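Local coordinates for protein enoyl-CoA hydratase (Geobacillus kaustophilus, PDB 2PPY) that probably catalyses the hydration of enoyl-CoA thioesters in fatty acid beta-oxidation, at residues G110-G115 and R126-E131; V103-L108 and E195-Y200. All blocks are in the same frame, centred on the assembly; numbering follows the deposited sequence.

Interaction 1: residues G110-G115 and R126-E131; sequences GHTVGG and RFMGDE
Met128, present as selenomethionine, reaches from strand 125-129 to the start of the next small sheet and lays its terminal methyl against Gly110 and Thr112. The van der Waals contact is made by that one carbon: CE of Met128 lies 3.6 Å from the carbonyl O of Gly110 and equally 3.6 Å from OG1 of Thr112, with CB of Thr112 a little farther off at 4.1 Å from the same methyl. CG of Met128 stands anti to the backbone N (chi1 -175°) and the second torsion is also extended, which carries the selenium well clear of its own strand; the bend at chi3 then sets CE beside the two oxygens. The side chains of Thr112 and Met128 run past one another in opposite directions.

The hydrogen bonding belongs to 110-115 itself. Thr112 OG1 donates to Gly110 O at 3.1 Å, approaching with a C=O...O angle of 147° and tilted 28° from the carbonyl plane, and spans the intervening His111. Since Thr112 OG1 both makes this bond and touches the methyl, an alanine here would probably leave the Gly110 carbonyl without its side-chain donor and open a gap beside the selenomethionine methyl.

Around the contact, backbone bonds tie Thr112 to Lys134 and Gly136, just before and within strand 135-136, the parallel partner of 111-113, and Met128 touches Leu108 on the neighbouring strand of the large sheet. In this crotonase-like fold the contact ties an inner strand of the main sheet to the short strand following 103-108.

Across the interface nothing polar is exchanged: two buried oxygens already paired with each other present themselves to a soft, weakly polar methyl, so the contact joins the two sheets through shape and dispersion, with no directional bond between the segments.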
# COMPACT_ATOMS: atom_id res chain seq x y z
N GLY A 110 13.69 -18.36 28.43
CA GLY A 110 12.61 -19.14 29.02
C GLY A 110 11.36 -19.09 28.17
O GLY A 110 11.40 -18.63 27.03
N HIS A 111 10.25 -19.57 28.71
CA HIS A 111 8.99 -19.57 27.99
C HIS A 111 8.67 -18.18 27.45
O HIS A 111 8.72 -17.20 28.20
CB HIS A 111 7.85 -20.05 28.90
CG HIS A 111 7.96 -21.48 29.31
ND1 HIS A 111 7.93 -21.89 30.62
CD2 HIS A 111 8.09 -22.61 28.57
CE1 HIS A 111 8.04 -23.20 30.68
NE2 HIS A 111 8.15 -23.66 29.45
N THR A 112 8.36 -18.12 26.16
CA THR A 112 8.03 -16.87 25.48
C THR A 112 6.69 -17.07 24.78
O THR A 112 6.64 -17.47 23.62
CB THR A 112 9.11 -16.53 24.42
OG1 THR A 112 10.39 -16.47 25.05
CG2 THR A 112 8.82 -15.19 23.77
N VAL A 113 5.60 -16.81 25.50
CA VAL A 113 4.27 -17.01 24.94
C VAL A 113 3.33 -15.83 25.08
O VAL A 113 3.53 -14.94 25.92
CB VAL A 113 3.61 -18.26 25.58
CG1 VAL A 113 4.43 -19.51 25.26
CG2 VAL A 113 3.49 -18.08 27.08
N GLY A 114 2.29 -15.82 24.24
CA GLY A 114 1.32 -14.74 24.25
C GLY A 114 2.00 -13.39 24.20
O GLY A 114 2.91 -13.18 23.40
N GLY A 115 1.55 -12.48 25.05
CA GLY A 115 2.13 -11.15 25.10
C GLY A 115 3.64 -11.18 25.19
O GLY A 115 4.31 -10.24 24.77
N ARG A 126 15.62 -11.95 17.51
CA ARG A 126 15.26 -12.84 18.60
C ARG A 126 16.25 -14.00 18.70
O ARG A 126 16.41 -14.76 17.74
CB ARG A 126 13.85 -13.40 18.38
CG ARG A 126 12.73 -12.37 18.56
CD ARG A 126 11.50 -12.75 17.76
NE ARG A 126 11.76 -12.62 16.32
CZ ARG A 126 11.89 -11.46 15.69
NH1 ARG A 126 11.78 -10.32 16.36
NH2 ARG A 126 12.16 -11.43 14.39
N PHE A 127 16.93 -14.12 19.84
CA PHE A 127 17.89 -15.20 20.09
C PHE A 127 17.33 -16.05 21.23
O PHE A 127 16.93 -15.51 22.26
CB PHE A 127 19.27 -14.65 20.50
CG PHE A 127 19.93 -13.77 19.46
CD1 PHE A 127 19.53 -13.80 18.12
CD2 PHE A 127 20.97 -12.92 19.82
CE1 PHE A 127 20.15 -12.98 17.16
CE2 PHE A 127 21.60 -12.10 18.87
CZ PHE A 127 21.19 -12.13 17.54
N MSE A 128 17.29 -17.36 21.05
CA MSE A 128 16.72 -18.23 22.08
C MSE A 128 17.62 -19.39 22.52
O MSE A 128 18.38 -19.93 21.72
CB MSE A 128 15.38 -18.77 21.56
CG MSE A 128 14.59 -19.60 22.55
SE MSE A 128 12.77 -19.81 21.92
CE MSE A 128 11.81 -19.47 23.56
N GLY A 129 17.51 -19.77 23.79
CA GLY A 129 18.30 -20.87 24.32
C GLY A 129 17.75 -22.21 23.88
O GLY A 129 16.54 -22.36 23.73
N ASP A 130 18.62 -23.21 23.68
CA ASP A 130 18.14 -24.51 23.21
C ASP A 130 17.29 -25.29 24.21
O ASP A 130 16.80 -26.37 23.88
CB ASP A 130 19.29 -25.37 22.68
CG ASP A 130 20.37 -25.67 23.71
OD1 ASP A 130 21.37 -26.30 23.33
OD2 ASP A 130 20.23 -25.27 24.89
N GLU A 131 17.10 -24.74 25.40
CA GLU A 131 16.27 -25.39 26.42
C GLU A 131 15.34 -24.33 27.02
O GLU A 131 14.81 -24.51 28.12
CB GLU A 131 17.14 -26.00 27.52
CG GLU A 131 18.12 -27.07 27.04
CD GLU A 131 18.84 -27.75 28.19
OE1 GLU A 131 18.17 -28.43 29.00
OE2 GLU A 131 20.08 -27.62 28.29

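Interaction 2: residues V103-L108 and E195-Y200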
# COMPACT_ATOMS: atom_id res chain seq x y z
N VAL A 103 19.34 -1.10 17.88
CA VAL A 103 18.92 -2.41 17.42
C VAL A 103 18.41 -3.12 18.67
O VAL A 103 19.13 -3.25 19.66
CB VAL A 103 20.10 -3.20 16.82
CG1 VAL A 103 19.70 -4.65 16.58
CG2 VAL A 103 20.53 -2.57 15.51
N TYR A 104 17.16 -3.56 18.63
CA TYR A 104 16.56 -4.27 19.75
C TYR A 104 16.64 -5.79 19.58
O TYR A 104 16.15 -6.34 18.60
CB TYR A 104 15.11 -3.83 19.94
CG TYR A 104 14.94 -2.59 20.80
CD1 TYR A 104 15.48 -1.37 20.41
CD2 TYR A 104 14.27 -2.66 22.02
CE1 TYR A 104 15.35 -0.23 21.22
CE2 TYR A 104 14.14 -1.54 22.83
CZ TYR A 104 14.69 -0.33 22.43
OH TYR A 104 14.57 0.76 23.25
N ILE A 105 17.26 -6.46 20.55
CA ILE A 105 17.41 -7.91 20.51
C ILE A 105 16.70 -8.53 21.71
O ILE A 105 16.92 -8.12 22.85
CB ILE A 105 18.90 -8.32 20.59
CG1 ILE A 105 19.70 -7.60 19.50
CG2 ILE A 105 19.03 -9.84 20.41
CD1 ILE A 105 21.19 -7.87 19.59
N ALA A 106 15.85 -9.51 21.44
CA ALA A 106 15.13 -10.20 22.50
C ALA A 106 15.96 -11.43 22.89
O ALA A 106 16.16 -12.32 22.07
CB ALA A 106 13.77 -10.64 22.01
N CYS A 107 16.44 -11.46 24.13
CA CYS A 107 17.23 -12.59 24.60
C CYS A 107 16.27 -13.55 25.29
O CYS A 107 15.92 -13.36 26.45
CB CYS A 107 18.30 -12.12 25.59
SG CYS A 107 19.46 -13.42 26.09
N LEU A 108 15.85 -14.59 24.57
CA LEU A 108 14.90 -15.55 25.11
C LEU A 108 15.55 -16.75 25.79
O LEU A 108 16.15 -17.61 25.14
CB LEU A 108 13.97 -16.01 23.98
CG LEU A 108 13.34 -14.86 23.18
CD1 LEU A 108 12.53 -15.43 22.02
CD2 LEU A 108 12.46 -14.00 24.09
N GLU A 195 25.60 -14.93 27.07
CA GLU A 195 26.97 -14.71 26.65
C GLU A 195 27.05 -14.42 25.16
O GLU A 195 27.59 -13.40 24.74
CB GLU A 195 27.81 -15.95 26.98
CG GLU A 195 29.30 -15.79 26.76
CD GLU A 195 30.05 -17.10 26.91
OE1 GLU A 195 29.49 -18.05 27.50
OE2 GLU A 195 31.21 -17.18 26.44
N ARG A 196 26.51 -15.32 24.34
CA ARG A 196 26.56 -15.15 22.90
C ARG A 196 25.71 -13.98 22.40
O ARG A 196 26.04 -13.35 21.40
CB ARG A 196 26.17 -16.46 22.21
CG ARG A 196 27.09 -17.62 22.63
CD ARG A 196 26.89 -18.85 21.78
NE ARG A 196 27.14 -18.57 20.37
CZ ARG A 196 27.05 -19.48 19.40
NH1 ARG A 196 26.72 -20.73 19.69
NH2 ARG A 196 27.28 -19.13 18.14
N THR A 197 24.61 -13.68 23.10
CA THR A 197 23.77 -12.55 22.71
C THR A 197 24.57 -11.27 22.93
O THR A 197 24.62 -10.40 22.06
CB THR A 197 22.47 -12.48 23.56
OG1 THR A 197 21.66 -13.63 23.30
CG2 THR A 197 21.68 -11.22 23.22
N ARG A 198 25.20 -11.17 24.10
CA ARG A 198 26.02 -10.00 24.44
C ARG A 198 27.20 -9.86 23.49
O ARG A 198 27.60 -8.75 23.15
CB ARG A 198 26.53 -10.10 25.88
CG ARG A 198 25.50 -9.68 26.92
CD ARG A 198 25.85 -10.18 28.31
NE ARG A 198 24.87 -9.73 29.29
CZ ARG A 198 24.62 -10.35 30.44
NH1 ARG A 198 25.28 -11.45 30.76
NH2 ARG A 198 23.70 -9.86 31.27
N GLU A 199 27.75 -11.00 23.07
CA GLU A 199 28.88 -11.00 22.15
C GLU A 199 28.45 -10.42 20.81
O GLU A 199 29.20 -9.67 20.18
CB GLU A 199 29.39 -12.43 21.96
CG GLU A 199 30.56 -12.56 21.01
CD GLU A 199 31.09 -13.99 20.95
OE1 GLU A 199 31.52 -14.50 22.00
OE2 GLU A 199 31.08 -14.58 19.85
N TYR A 200 27.23 -10.75 20.38
CA TYR A 200 26.69 -10.25 19.12
C TYR A 200 26.49 -8.75 19.23
O TYR A 200 26.87 -7.99 18.34
CB TYR A 200 25.36 -10.95 18.82
CG TYR A 200 24.71 -10.58 17.50
CD1 TYR A 200 24.00 -9.38 17.36
CD2 TYR A 200 24.76 -11.44 16.41
CE1 TYR A 200 23.35 -9.06 16.16
CE2 TYR A 200 24.11 -11.13 15.21
CZ TYR A 200 23.41 -9.94 15.10
OH TYR A 200 22.74 -9.64 13.93
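Ile105 and Cys107, alternate residues of strand 103-108, meet Thr197 and Tyr200, one helical turn apart on helix 193-205. The apolar part is carried by Ile105, whose two branches divide the work. CG2 of Ile105 meets the methyl CG2 of Thr197 at 4.1 Å, while CD1 of Ile105 comes up obliquely to the Tyr200 ring, 3.9 Å from CD1 of Tyr200. Tyr200 holds CG anti to its N (chi1 -177°), which swings the ring out from the helix toward Ile105.

The polar contacts are separate. Near Cys107, its SG lies 3.6 Å from OG1 of Thr197 and 4.0 Å from CB of Thr197. The Thr197 hydroxyl is hydrogen-bonded to the carbonyl O of Thr193, one turn earlier. The Tyr200 hydroxyl is bonded to Asp165 of a second subunit, so the ring that meets Ile105 also takes part in the subunit interface.

Over 103-108 and 195-200 the axes run nearly antiparallel (168°) and approach to 9.6 Å. The helix packs along one face of the large sheet, an alpha/beta layer arrangement within the crotonase-like fold. Phe127 of strand 125-129 fills in beside Ile105 and Thr197, its ring edge-to-face with Tyr200; Ile57 and Met59 of strand 55-60 flank Cys107, and Phe188 of strand 186-188 packs on Thr197.

Strand 103-108 sits between strands 55-60 and 125-129 in the large mixed sheet, and the two interactions work from that neighbourhood, their centres 13 Å apart. In chain order, strand 103-108 opens interaction 2, both segments of interaction 1 follow, and helix 193-205 closes interaction 2 much later. The segments also join directly: Leu108 N is 2.7 Å from Phe127 O and Leu108 O 2.9 Å from Gly129 N, both probable hydrogen bonds of the parallel strand pair. Met128 and Phe127 are successive residues, so strand 125-129 serves both sides, linking the small sheet at 111-113 to the helix layer within a single crotonase-like fold.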